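Local structure of 26S proteasome regulatory subunit RPN10 (Schizosaccharomyces pombe, 2X5N) at residues Leu8-Ile16 / Met75-Ala84; Ala128-Asp139 / Phe155-His166. The protein protects ubiquitin chains against disassembly by deubiquitinating enzymes, binds K48-linked polyubiquitin and thereby promotes protein degradation by the 26S proteasome. All blocks are in the same frame, centred on the assembly; numbering follows the deposited sequence.

How the contacts relate
From the N terminus, strand 3-9 runs through the middle of the sheet and ends in the loop of contact 1. There 8-16 meets 75-84, closing a long excursion through helix 24-42, strands 47-52 and 60-63, and helix 68-75. The chain continues through helix 86-98 and strand 106-113 before contact 2 opens at 128-139 and closes at 155-166, a shorter loop that joins helices 121-133 and 151-159 to each other and to the edge of the sheet. The two follow in series, neither nesting nor crossing, with centres 25 Å apart on opposite sides of the chain's centre. Both reach the one six-stranded sheet of the VWA domain.

Contact 1. Residues Leu8-Ile16 / Met75-Ala84; sequences LIDNSEWMI and MHDLPVRGNA
The loop N11-E13 passes V80-G82 at an oblique angle, in broadly the same sense, joined by bonds from R81 N to N11 O (2.9 Å) and from E13 N to G82 O, the latter nearly straight at 172°. With CG of N11 lying between its backbone N and carbonyl carbon (chi1 64°), ND2 reaches P79 O at 2.9 Å, close to the line of that carbonyl. The L78 side chain crosses that of N11 at about a right angle and, with its CD2, meets I9 CD1 tip to tip at 4.0 Å; M75 SD approaches the same methyl from 3.9 Å. S12 presses its CB against G82 O (3.3 Å) and A84 CB. Its N and OG both donate to D10 OD1, the first bond making an Asx turn, while OG accepts from W14 N in an ST turn. V80 CG1 lies 3.6 Å from S12 O. On the solvent side, the E13 carboxylate lies beside the N83 amide, and two waters bridge them; a third links E13 OE1 to G82 N. D10 and S12 match the first two residues of the DxSxS metal-site motif of VWA domains, but W14 replaces its last serine, so the motif is incomplete. D10 OD2 is held by S115 and G114, and R81 pairs with D55. The loop thus sits at the end of strand 3-9, beside strand 47-52, with I9, M15 and V80 against helix 24-42.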
loop_
_atom_site.group_PDB
_atom_site.type_symbol
_atom_site.label_atom_id
_atom_site.label_comp_id
_atom_site.label_asym_id
_atom_site.label_seq_id
_atom_site.Cartn_x
_atom_site.Cartn_y
_atom_site.Cartn_z
ATOM N N LEU A 8 -0.148 2.943 -1.530
ATOM C CA LEU A 8 -1.489 3.129 -2.040
ATOM C C LEU A 8 -2.470 3.078 -0.883
ATOM O O LEU A 8 -2.609 2.038 -0.214
ATOM C CB LEU A 8 -1.846 2.013 -3.028
ATOM C CG LEU A 8 -1.400 2.221 -4.482
ATOM C CD1 LEU A 8 0.094 2.575 -4.592
ATOM C CD2 LEU A 8 -1.693 0.981 -5.315
ATOM N N ILE A 9 -3.148 4.193 -0.651
ATOM C CA ILE A 9 -4.131 4.288 0.428
ATOM C C ILE A 9 -5.534 4.133 -0.127
ATOM O O ILE A 9 -5.847 4.578 -1.233
ATOM C CB ILE A 9 -4.006 5.595 1.254
ATOM C CG1 ILE A 9 -4.178 6.877 0.418
ATOM C CG2 ILE A 9 -2.670 5.579 2.000
ATOM C CD1 ILE A 9 -4.283 8.080 1.273
ATOM N N ASP A 10 -6.363 3.460 0.654
ATOM C CA ASP A 10 -7.771 3.311 0.355
ATOM C C ASP A 10 -8.505 4.509 0.969
ATOM O O ASP A 10 -8.556 4.661 2.196
ATOM C CB ASP A 10 -8.258 1.961 0.900
ATOM C CG ASP A 10 -9.677 1.601 0.486
ATOM O OD1 ASP A 10 -10.472 2.501 0.139
ATOM O OD2 ASP A 10 -9.989 0.389 0.530
ATOM N N ASN A 11 -9.022 5.378 0.106
ATOM C CA ASN A 11 -9.875 6.498 0.542
ATOM C C ASN A 11 -11.299 6.330 0.026
ATOM O O ASN A 11 -11.963 7.323 -0.291
ATOM C CB ASN A 11 -9.303 7.847 0.112
ATOM C CG ASN A 11 -9.252 8.006 -1.382
ATOM O OD1 ASN A 11 -9.005 7.045 -2.102
ATOM N ND2 ASN A 11 -9.445 9.238 -1.864
ATOM N N SER A 12 -11.776 5.078 -0.034
ATOM C CA SER A 12 -13.169 4.805 -0.383
ATOM C C SER A 12 -14.106 5.037 0.796
ATOM O O SER A 12 -13.675 5.190 1.943
ATOM C CB SER A 12 -13.345 3.369 -0.885
ATOM O OG SER A 12 -13.337 2.444 0.180
ATOM N N GLU A 13 -15.410 5.030 0.511
ATOM C CA GLU A 13 -16.425 5.210 1.537
ATOM C C GLU A 13 -16.365 4.105 2.611
ATOM O O GLU A 13 -16.805 4.323 3.727
ATOM C CB GLU A 13 -17.823 5.285 0.925
ATOM C CG GLU A 13 -18.260 4.016 0.215
ATOM C CD GLU A 13 -19.495 4.188 -0.626
ATOM O OE1 GLU A 13 -20.338 5.052 -0.313
ATOM O OE2 GLU A 13 -19.629 3.437 -1.609
ATOM N N TRP A 14 -15.782 2.956 2.275
ATOM C CA TRP A 14 -15.665 1.852 3.233
ATOM C C TRP A 14 -14.738 2.214 4.397
ATOM O O TRP A 14 -14.778 1.596 5.450
ATOM C CB TRP A 14 -15.151 0.600 2.518
ATOM C CG TRP A 14 -16.165 0.034 1.589
ATOM C CD1 TRP A 14 -16.523 0.523 0.366
ATOM C CD2 TRP A 14 -16.979 -1.098 1.828
ATOM N NE1 TRP A 14 -17.516 -0.243 -0.165
ATOM C CE2 TRP A 14 -17.819 -1.247 0.713
ATOM C CE3 TRP A 14 -17.074 -2.012 2.874
ATOM C CZ2 TRP A 14 -18.744 -2.287 0.609
ATOM C CZ3 TRP A 14 -18.001 -3.042 2.773
ATOM C CH2 TRP A 14 -18.815 -3.164 1.652
ATOM N N MET A 15 -13.897 3.216 4.198
ATOM C CA MET A 15 -12.884 3.570 5.168
ATOM C C MET A 15 -13.416 4.536 6.244
ATOM O O MET A 15 -12.697 4.869 7.157
ATOM C CB MET A 15 -11.654 4.134 4.430
ATOM C CG MET A 15 -11.053 3.128 3.453
ATOM S SD MET A 15 -10.336 1.670 4.270
ATOM C CE MET A 15 -8.804 2.340 4.904
ATOM N N ILE A 16 -14.657 4.986 6.047
ATOM C CA ILE A 16 -15.389 5.761 7.033
ATOM C C ILE A 16 -16.117 4.747 7.904
ATOM O O ILE A 16 -17.329 4.588 7.877
ATOM C CB ILE A 16 -16.408 6.696 6.387
ATOM C CG1 ILE A 16 -15.767 7.507 5.253
ATOM C CG2 ILE A 16 -16.998 7.638 7.435
ATOM C CD1 ILE A 16 -16.779 8.202 4.327
ATOM N N MET A 75 -2.323 14.783 1.448
ATOM C CA MET A 75 -3.500 14.150 2.038
ATOM C C MET A 75 -4.438 15.161 2.696
ATOM O O MET A 75 -5.586 14.842 2.986
ATOM C CB MET A 75 -3.112 13.085 3.060
ATOM C CG MET A 75 -2.511 11.846 2.429
ATOM S SD MET A 75 -2.241 10.490 3.594
ATOM C CE MET A 75 -0.731 11.021 4.388
ATOM N N HIS A 76 -3.963 16.373 2.953
ATOM C CA HIS A 76 -4.808 17.358 3.590
ATOM C C HIS A 76 -5.967 17.673 2.678
ATOM O O HIS A 76 -5.763 17.948 1.488
ATOM C CB HIS A 76 -4.040 18.634 3.875
ATOM C CG HIS A 76 -4.823 19.600 4.697
ATOM N ND1 HIS A 76 -5.236 19.297 5.973
ATOM C CD2 HIS A 76 -5.322 20.826 4.417
ATOM C CE1 HIS A 76 -5.939 20.308 6.459
ATOM N NE2 HIS A 76 -6.000 21.252 5.536
ATOM N N ASP A 77 -7.176 17.676 3.233
ATOM C CA ASP A 77 -8.346 17.913 2.400
ATOM C C ASP A 77 -8.823 16.810 1.461
ATOM O O ASP A 77 -9.662 17.040 0.614
ATOM C CB ASP A 77 -8.521 19.362 1.870
ATOM C CG ASP A 77 -8.732 20.399 2.965
ATOM O OD1 ASP A 77 -9.143 20.051 4.090
ATOM O OD2 ASP A 77 -8.502 21.593 2.669
ATOM N N LEU A 78 -8.189 15.636 1.560
ATOM C CA LEU A 78 -8.448 14.554 0.620
ATOM C C LEU A 78 -9.845 14.012 0.857
ATOM O O LEU A 78 -10.180 13.656 1.969
ATOM C CB LEU A 78 -7.438 13.420 0.803
ATOM C CG LEU A 78 -7.556 12.260 -0.172
ATOM C CD1 LEU A 78 -7.105 12.649 -1.559
ATOM C CD2 LEU A 78 -6.734 11.088 0.314
ATOM N N PRO A 79 -10.664 13.932 -0.199
ATOM C CA PRO A 79 -11.902 13.182 -0.034
ATOM C C PRO A 79 -11.813 11.740 0.387
ATOM O O PRO A 79 -10.955 11.065 -0.191
ATOM C CB PRO A 79 -12.722 13.485 -1.286
ATOM C CG PRO A 79 -11.970 14.591 -1.985
ATOM C CD PRO A 79 -10.537 14.461 -1.563
ATOM N N VAL A 80 -12.687 11.263 1.260
ATOM C CA VAL A 80 -12.760 9.864 1.633
ATOM C C VAL A 80 -14.216 9.478 1.377
ATOM O O VAL A 80 -15.115 9.885 2.114
ATOM C CB VAL A 80 -12.353 9.642 3.103
ATOM C CG1 VAL A 80 -12.396 8.155 3.421
ATOM C CG2 VAL A 80 -10.940 10.177 3.359
ATOM N N ARG A 81 -14.446 8.765 0.276
ATOM C CA ARG A 81 -15.783 8.544 -0.269
ATOM C C ARG A 81 -15.672 7.694 -1.528
ATOM O O ARG A 81 -14.576 7.418 -2.001
ATOM C CB ARG A 81 -16.437 9.891 -0.629
ATOM C CG ARG A 81 -15.699 10.608 -1.760
ATOM C CD ARG A 81 -16.344 11.936 -2.130
ATOM N NE ARG A 81 -17.764 11.795 -2.454
ATOM C CZ ARG A 81 -18.234 11.335 -3.607
ATOM N NH1 ARG A 81 -17.409 10.948 -4.573
ATOM N NH2 ARG A 81 -19.548 11.259 -3.788
ATOM N N GLY A 82 -16.809 7.295 -2.081
ATOM C CA GLY A 82 -16.784 6.608 -3.363
ATOM C C GLY A 82 -16.196 5.208 -3.360
ATOM O O GLY A 82 -16.006 4.597 -2.310
ATOM N N ASN A 83 -15.974 4.685 -4.561
ATOM C CA ASN A 83 -15.532 3.311 -4.761
ATOM C C ASN A 83 -14.028 3.173 -4.818
ATOM O O ASN A 83 -13.319 4.089 -5.251
ATOM C CB ASN A 83 -16.048 2.779 -6.106
ATOM C CG ASN A 83 -17.542 2.780 -6.200
ATOM O OD1 ASN A 83 -18.217 2.530 -5.225
ATOM N ND2 ASN A 83 -18.064 3.071 -7.377
ATOM N N ALA A 84 -13.547 2.001 -4.413
ATOM C CA ALA A 84 -12.144 1.652 -4.556
ATOM C C ALA A 84 -11.930 0.931 -5.875
ATOM O O ALA A 84 -12.748 0.096 -6.277
ATOM C CB ALA A 84 -11.716 0.774 -3.410
HETATM O O HOH W 1 -19.414 7.758 -1.164
HETATM O O HOH W 2 -18.094 1.581 -2.721
HETATM O O HOH W 3 -19.827 4.981 -4.099
#

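Contact 2. Residues Ala128-Asp139 / Phe155-His166; sequences AKRMKKNNVAID and FIDAANSSDSCH
A128 CB packs against F155 CD1 at 3.6 Å where the axes of helices 128-133 and 155-159 approach to 8.0 Å. CG of F155 is anti to its backbone N (chi1 171°), which carries the ring inward between A128, M131 SD and I138, whose side chain crosses it at about a right angle. An alanine in place of F155 would remove the ring and probably open a gap between A128 on the helix and I138 on the strand, leaving both without their aromatic partner. I138 CG2 also meets A159 CB (3.9 Å) and C165 SG, and I156 CD1 lies over I138 O. K132 stretches out along the end of helix 155-159, its CD 3.5 Å from A158 O; NZ bonds a water that donates to D157 O and N160 O. C165 SG, beside its own backbone N (chi1 -62°), accepts I138 N at 3.4 Å. H166 N reaches I138 O on a lone pair as the strands begin to pair in parallel. D139 and H166 lie side by side, pointing the same way: H166 ND1 donates to D139 OD1 at 2.7 Å, with the oxygen in the ring plane but 34° of tilt at the carboxylate. D139 OD2 forms a salt bridge with R108, which also bonds S164 O. This buried carboxylate, shared by an arginine and an imidazole, is therefore likely to stay ionised, and its bond fixes the rotation of the H166 ring at the sheet edge.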
loop_
_atom_site.group_PDB
_atom_site.type_symbol
_atom_site.label_atom_id
_atom_site.label_comp_id
_atom_site.label_asym_id
_atom_site.label_seq_id
_atom_site.Cartn_x
_atom_site.Cartn_y
_atom_site.Cartn_z
ATOM N N ALA A 128 -1.486 -10.212 -10.589
ATOM C CA ALA A 128 -0.358 -10.674 -9.795
ATOM C C ALA A 128 0.765 -11.236 -10.665
ATOM O O ALA A 128 1.933 -10.947 -10.457
ATOM C CB ALA A 128 -0.832 -11.737 -8.813
ATOM N N LYS A 129 0.408 -12.056 -11.640
ATOM C CA LYS A 129 1.414 -12.691 -12.460
ATOM C C LYS A 129 2.090 -11.676 -13.355
ATOM O O LYS A 129 3.271 -11.800 -13.643
ATOM C CB LYS A 129 0.812 -13.830 -13.288
ATOM C CG LYS A 129 0.394 -15.030 -12.447
ATOM C CD LYS A 129 0.101 -16.255 -13.300
ATOM C CE LYS A 129 -0.015 -17.501 -12.439
ATOM N NZ LYS A 129 -0.242 -18.733 -13.238
ATOM N N ARG A 130 1.330 -10.671 -13.788
ATOM C CA ARG A 130 1.900 -9.557 -14.521
ATOM C C ARG A 130 2.900 -8.773 -13.647
ATOM O O ARG A 130 3.995 -8.468 -14.131
ATOM C CB ARG A 130 0.788 -8.639 -15.077
ATOM C CG ARG A 130 1.277 -7.439 -15.878
ATOM C CD ARG A 130 2.002 -7.867 -17.154
ATOM N NE ARG A 130 1.110 -8.548 -18.090
ATOM C CZ ARG A 130 1.489 -9.047 -19.263
ATOM N NH1 ARG A 130 2.748 -8.940 -19.665
ATOM N NH2 ARG A 130 0.605 -9.657 -20.034
ATOM N N MET A 131 2.558 -8.465 -12.386
ATOM C CA MET A 131 3.524 -7.838 -11.472
ATOM C C MET A 131 4.792 -8.679 -11.350
ATOM O O MET A 131 5.903 -8.149 -11.363
ATOM C CB MET A 131 2.939 -7.642 -10.067
ATOM C CG MET A 131 1.884 -6.538 -9.929
ATOM S SD MET A 131 1.658 -6.045 -8.236
ATOM C CE MET A 131 3.190 -5.211 -7.900
ATOM N N LYS A 132 4.631 -9.991 -11.212
ATOM C CA LYS A 132 5.773 -10.849 -10.984
ATOM C C LYS A 132 6.667 -10.821 -12.220
ATOM O O LYS A 132 7.895 -10.756 -12.120
ATOM C CB LYS A 132 5.322 -12.277 -10.675
ATOM C CG LYS A 132 6.472 -13.215 -10.376
ATOM C CD LYS A 132 5.983 -14.633 -10.103
ATOM C CE LYS A 132 7.148 -15.577 -9.847
ATOM N NZ LYS A 132 6.713 -16.987 -9.663
ATOM N N LYS A 133 6.033 -10.847 -13.390
ATOM C CA LYS A 133 6.753 -10.773 -14.659
ATOM C C LYS A 133 7.504 -9.446 -14.744
ATOM O O LYS A 133 8.609 -9.387 -15.259
ATOM C CB LYS A 133 5.778 -10.910 -15.832
ATOM C CG LYS A 133 6.427 -10.890 -17.207
ATOM C CD LYS A 133 5.375 -10.942 -18.306
ATOM C CE LYS A 133 5.996 -10.996 -19.692
ATOM N NZ LYS A 133 6.675 -12.295 -19.955
ATOM N N ASN A 134 6.891 -8.397 -14.203
ATOM C CA ASN A 134 7.448 -7.039 -14.220
ATOM C C ASN A 134 8.453 -6.769 -13.084
ATOM O O ASN A 134 8.952 -5.656 -12.975
ATOM C CB ASN A 134 6.282 -6.028 -14.156
ATOM C CG ASN A 134 5.471 -5.988 -15.462
ATOM O OD1 ASN A 134 5.956 -6.418 -16.506
ATOM N ND2 ASN A 134 4.236 -5.494 -15.396
ATOM N N ASN A 135 8.703 -7.770 -12.222
ATOM C CA ASN A 135 9.651 -7.665 -11.085
ATOM C C ASN A 135 9.253 -6.606 -10.021
ATOM O O ASN A 135 10.057 -5.961 -9.368
ATOM C CB ASN A 135 11.074 -7.410 -11.578
ATOM C CG ASN A 135 11.699 -8.642 -12.201
ATOM O OD1 ASN A 135 11.535 -9.755 -11.689
ATOM N ND2 ASN A 135 12.420 -8.456 -13.299
ATOM N N VAL A 136 7.963 -6.461 -9.888
ATOM C CA VAL A 136 7.326 -5.584 -8.936
ATOM C C VAL A 136 6.861 -6.335 -7.713
ATOM O O VAL A 136 5.994 -7.185 -7.874
ATOM C CB VAL A 136 6.245 -4.677 -9.550
ATOM C CG1 VAL A 136 5.740 -3.679 -8.555
ATOM C CG2 VAL A 136 6.757 -4.005 -10.813
ATOM N N ALA A 137 7.437 -6.069 -6.553
ATOM C CA ALA A 137 6.990 -6.684 -5.312
ATOM C C ALA A 137 5.770 -5.956 -4.788
ATOM O O ALA A 137 5.553 -4.786 -5.101
ATOM C CB ALA A 137 8.089 -6.621 -4.285
ATOM N N ILE A 138 4.973 -6.653 -3.990
ATOM C CA ILE A 138 3.793 -6.037 -3.420
ATOM C C ILE A 138 3.506 -6.600 -2.034
ATOM O O ILE A 138 3.610 -7.811 -1.798
ATOM C CB ILE A 138 2.576 -6.169 -4.352
ATOM C CG1 ILE A 138 1.345 -5.481 -3.736
ATOM C CG2 ILE A 138 2.317 -7.632 -4.717
ATOM C CD1 ILE A 138 0.318 -5.036 -4.730
ATOM N N ASP A 139 3.153 -5.690 -1.140
ATOM C CA ASP A 139 2.597 -6.002 0.163
ATOM C C ASP A 139 1.188 -5.440 0.222
ATOM O O ASP A 139 0.928 -4.332 -0.234
ATOM C CB ASP A 139 3.436 -5.383 1.274
ATOM C CG ASP A 139 4.859 -5.807 1.201
ATOM O OD1 ASP A 139 5.098 -7.026 1.066
ATOM O OD2 ASP A 139 5.734 -4.922 1.280
ATOM N N PHE A 155 -3.625 -14.085 -4.655
ATOM C CA PHE A 155 -2.970 -12.988 -5.351
ATOM C C PHE A 155 -1.501 -12.863 -4.911
ATOM O O PHE A 155 -0.580 -12.816 -5.736
ATOM C CB PHE A 155 -3.739 -11.698 -5.060
ATOM C CG PHE A 155 -3.047 -10.433 -5.547
ATOM C CD1 PHE A 155 -3.252 -9.939 -6.824
ATOM C CD2 PHE A 155 -2.201 -9.737 -4.709
ATOM C CE1 PHE A 155 -2.631 -8.787 -7.257
ATOM C CE2 PHE A 155 -1.570 -8.582 -5.135
ATOM C CZ PHE A 155 -1.777 -8.110 -6.401
ATOM N N ILE A 156 -1.282 -12.795 -3.607
ATOM C CA ILE A 156 0.081 -12.650 -3.113
ATOM C C ILE A 156 0.933 -13.862 -3.503
ATOM O O ILE A 156 2.083 -13.718 -3.874
ATOM C CB ILE A 156 0.091 -12.362 -1.595
ATOM C CG1 ILE A 156 -0.420 -10.938 -1.349
ATOM C CG2 ILE A 156 1.506 -12.487 -1.044
ATOM C CD1 ILE A 156 0.562 -9.869 -1.773
ATOM N N ASP A 157 0.367 -15.060 -3.429
ATOM C CA ASP A 157 1.101 -16.257 -3.785
ATOM C C ASP A 157 1.514 -16.210 -5.253
ATOM O O ASP A 157 2.608 -16.634 -5.600
ATOM C CB ASP A 157 0.270 -17.529 -3.530
ATOM C CG ASP A 157 0.095 -17.831 -2.063
ATOM O OD1 ASP A 157 0.934 -17.374 -1.266
ATOM O OD2 ASP A 157 -0.877 -18.540 -1.718
ATOM N N ALA A 158 0.651 -15.657 -6.110
ATOM C CA ALA A 158 0.942 -15.582 -7.545
ATOM C C ALA A 158 1.974 -14.506 -7.889
ATOM O O ALA A 158 2.687 -14.620 -8.889
ATOM C CB ALA A 158 -0.333 -15.339 -8.333
ATOM N N ALA A 159 2.039 -13.455 -7.078
ATOM C CA ALA A 159 2.965 -12.345 -7.311
ATOM C C ALA A 159 4.345 -12.669 -6.751
ATOM O O ALA A 159 5.351 -12.081 -7.179
ATOM C CB ALA A 159 2.436 -11.067 -6.654
ATOM N N ASN A 160 4.394 -13.564 -5.772
ATOM C CA ASN A 160 5.586 -13.668 -4.926
ATOM C C ASN A 160 6.802 -14.202 -5.664
ATOM O O ASN A 160 6.704 -15.073 -6.516
ATOM C CB ASN A 160 5.262 -14.545 -3.714
ATOM C CG ASN A 160 6.082 -14.220 -2.495
ATOM O OD1 ASN A 160 6.911 -13.335 -2.493
ATOM N ND2 ASN A 160 5.828 -14.947 -1.426
ATOM N N SER A 161 7.953 -13.644 -5.336
ATOM C CA SER A 161 9.214 -14.100 -5.867
ATOM C C SER A 161 10.253 -13.886 -4.779
ATOM O O SER A 161 10.394 -12.789 -4.277
ATOM C CB SER A 161 9.590 -13.304 -7.104
ATOM O OG SER A 161 10.702 -13.907 -7.745
ATOM N N SER A 162 10.974 -14.939 -4.420
ATOM C CA SER A 162 12.024 -14.837 -3.411
ATOM C C SER A 162 11.503 -14.247 -2.087
ATOM O O SER A 162 12.211 -13.495 -1.430
ATOM C CB SER A 162 13.171 -13.973 -3.937
ATOM O OG SER A 162 13.705 -14.501 -5.143
ATOM N N ASP A 163 10.273 -14.602 -1.708
ATOM C CA ASP A 163 9.659 -14.182 -0.446
ATOM C C ASP A 163 9.618 -12.660 -0.295
ATOM O O ASP A 163 9.821 -12.109 0.785
ATOM C CB ASP A 163 10.385 -14.811 0.744
ATOM C CG ASP A 163 10.348 -16.330 0.707
ATOM O OD1 ASP A 163 9.235 -16.898 0.599
ATOM O OD2 ASP A 163 11.429 -16.958 0.771
ATOM N N SER A 164 9.309 -11.987 -1.391
ATOM C CA SER A 164 9.343 -10.539 -1.418
ATOM C C SER A 164 8.001 -9.900 -1.144
ATOM O O SER A 164 7.954 -8.706 -0.906
ATOM C CB SER A 164 9.845 -10.093 -2.789
ATOM O OG SER A 164 8.936 -10.500 -3.802
ATOM N N CYS A 165 6.934 -10.683 -1.245
ATOM C CA CYS A 165 5.577 -10.169 -1.176
ATOM C C CYS A 165 4.866 -10.675 0.073
ATOM O O CYS A 165 5.084 -11.807 0.491
ATOM C CB CYS A 165 4.777 -10.621 -2.398
ATOM S SG CYS A 165 5.431 -10.024 -3.995
ATOM N N HIS A 166 3.978 -9.859 0.640
ATOM C CA HIS A 166 3.327 -10.178 1.912
ATOM C C HIS A 166 1.877 -9.760 1.930
ATOM O O HIS A 166 1.524 -8.712 1.405
ATOM C CB HIS A 166 4.033 -9.487 3.098
ATOM C CG HIS A 166 5.497 -9.743 3.118
ATOM N ND1 HIS A 166 6.391 -9.020 2.362
ATOM C CD2 HIS A 166 6.220 -10.683 3.763
ATOM C CE1 HIS A 166 7.608 -9.502 2.546
ATOM N NE2 HIS A 166 7.532 -10.508 3.399
HETATM O O HOH W 4 4.828 -16.886 -7.282
HETATM O O HOH W 5 6.776 -9.828 -7.668
#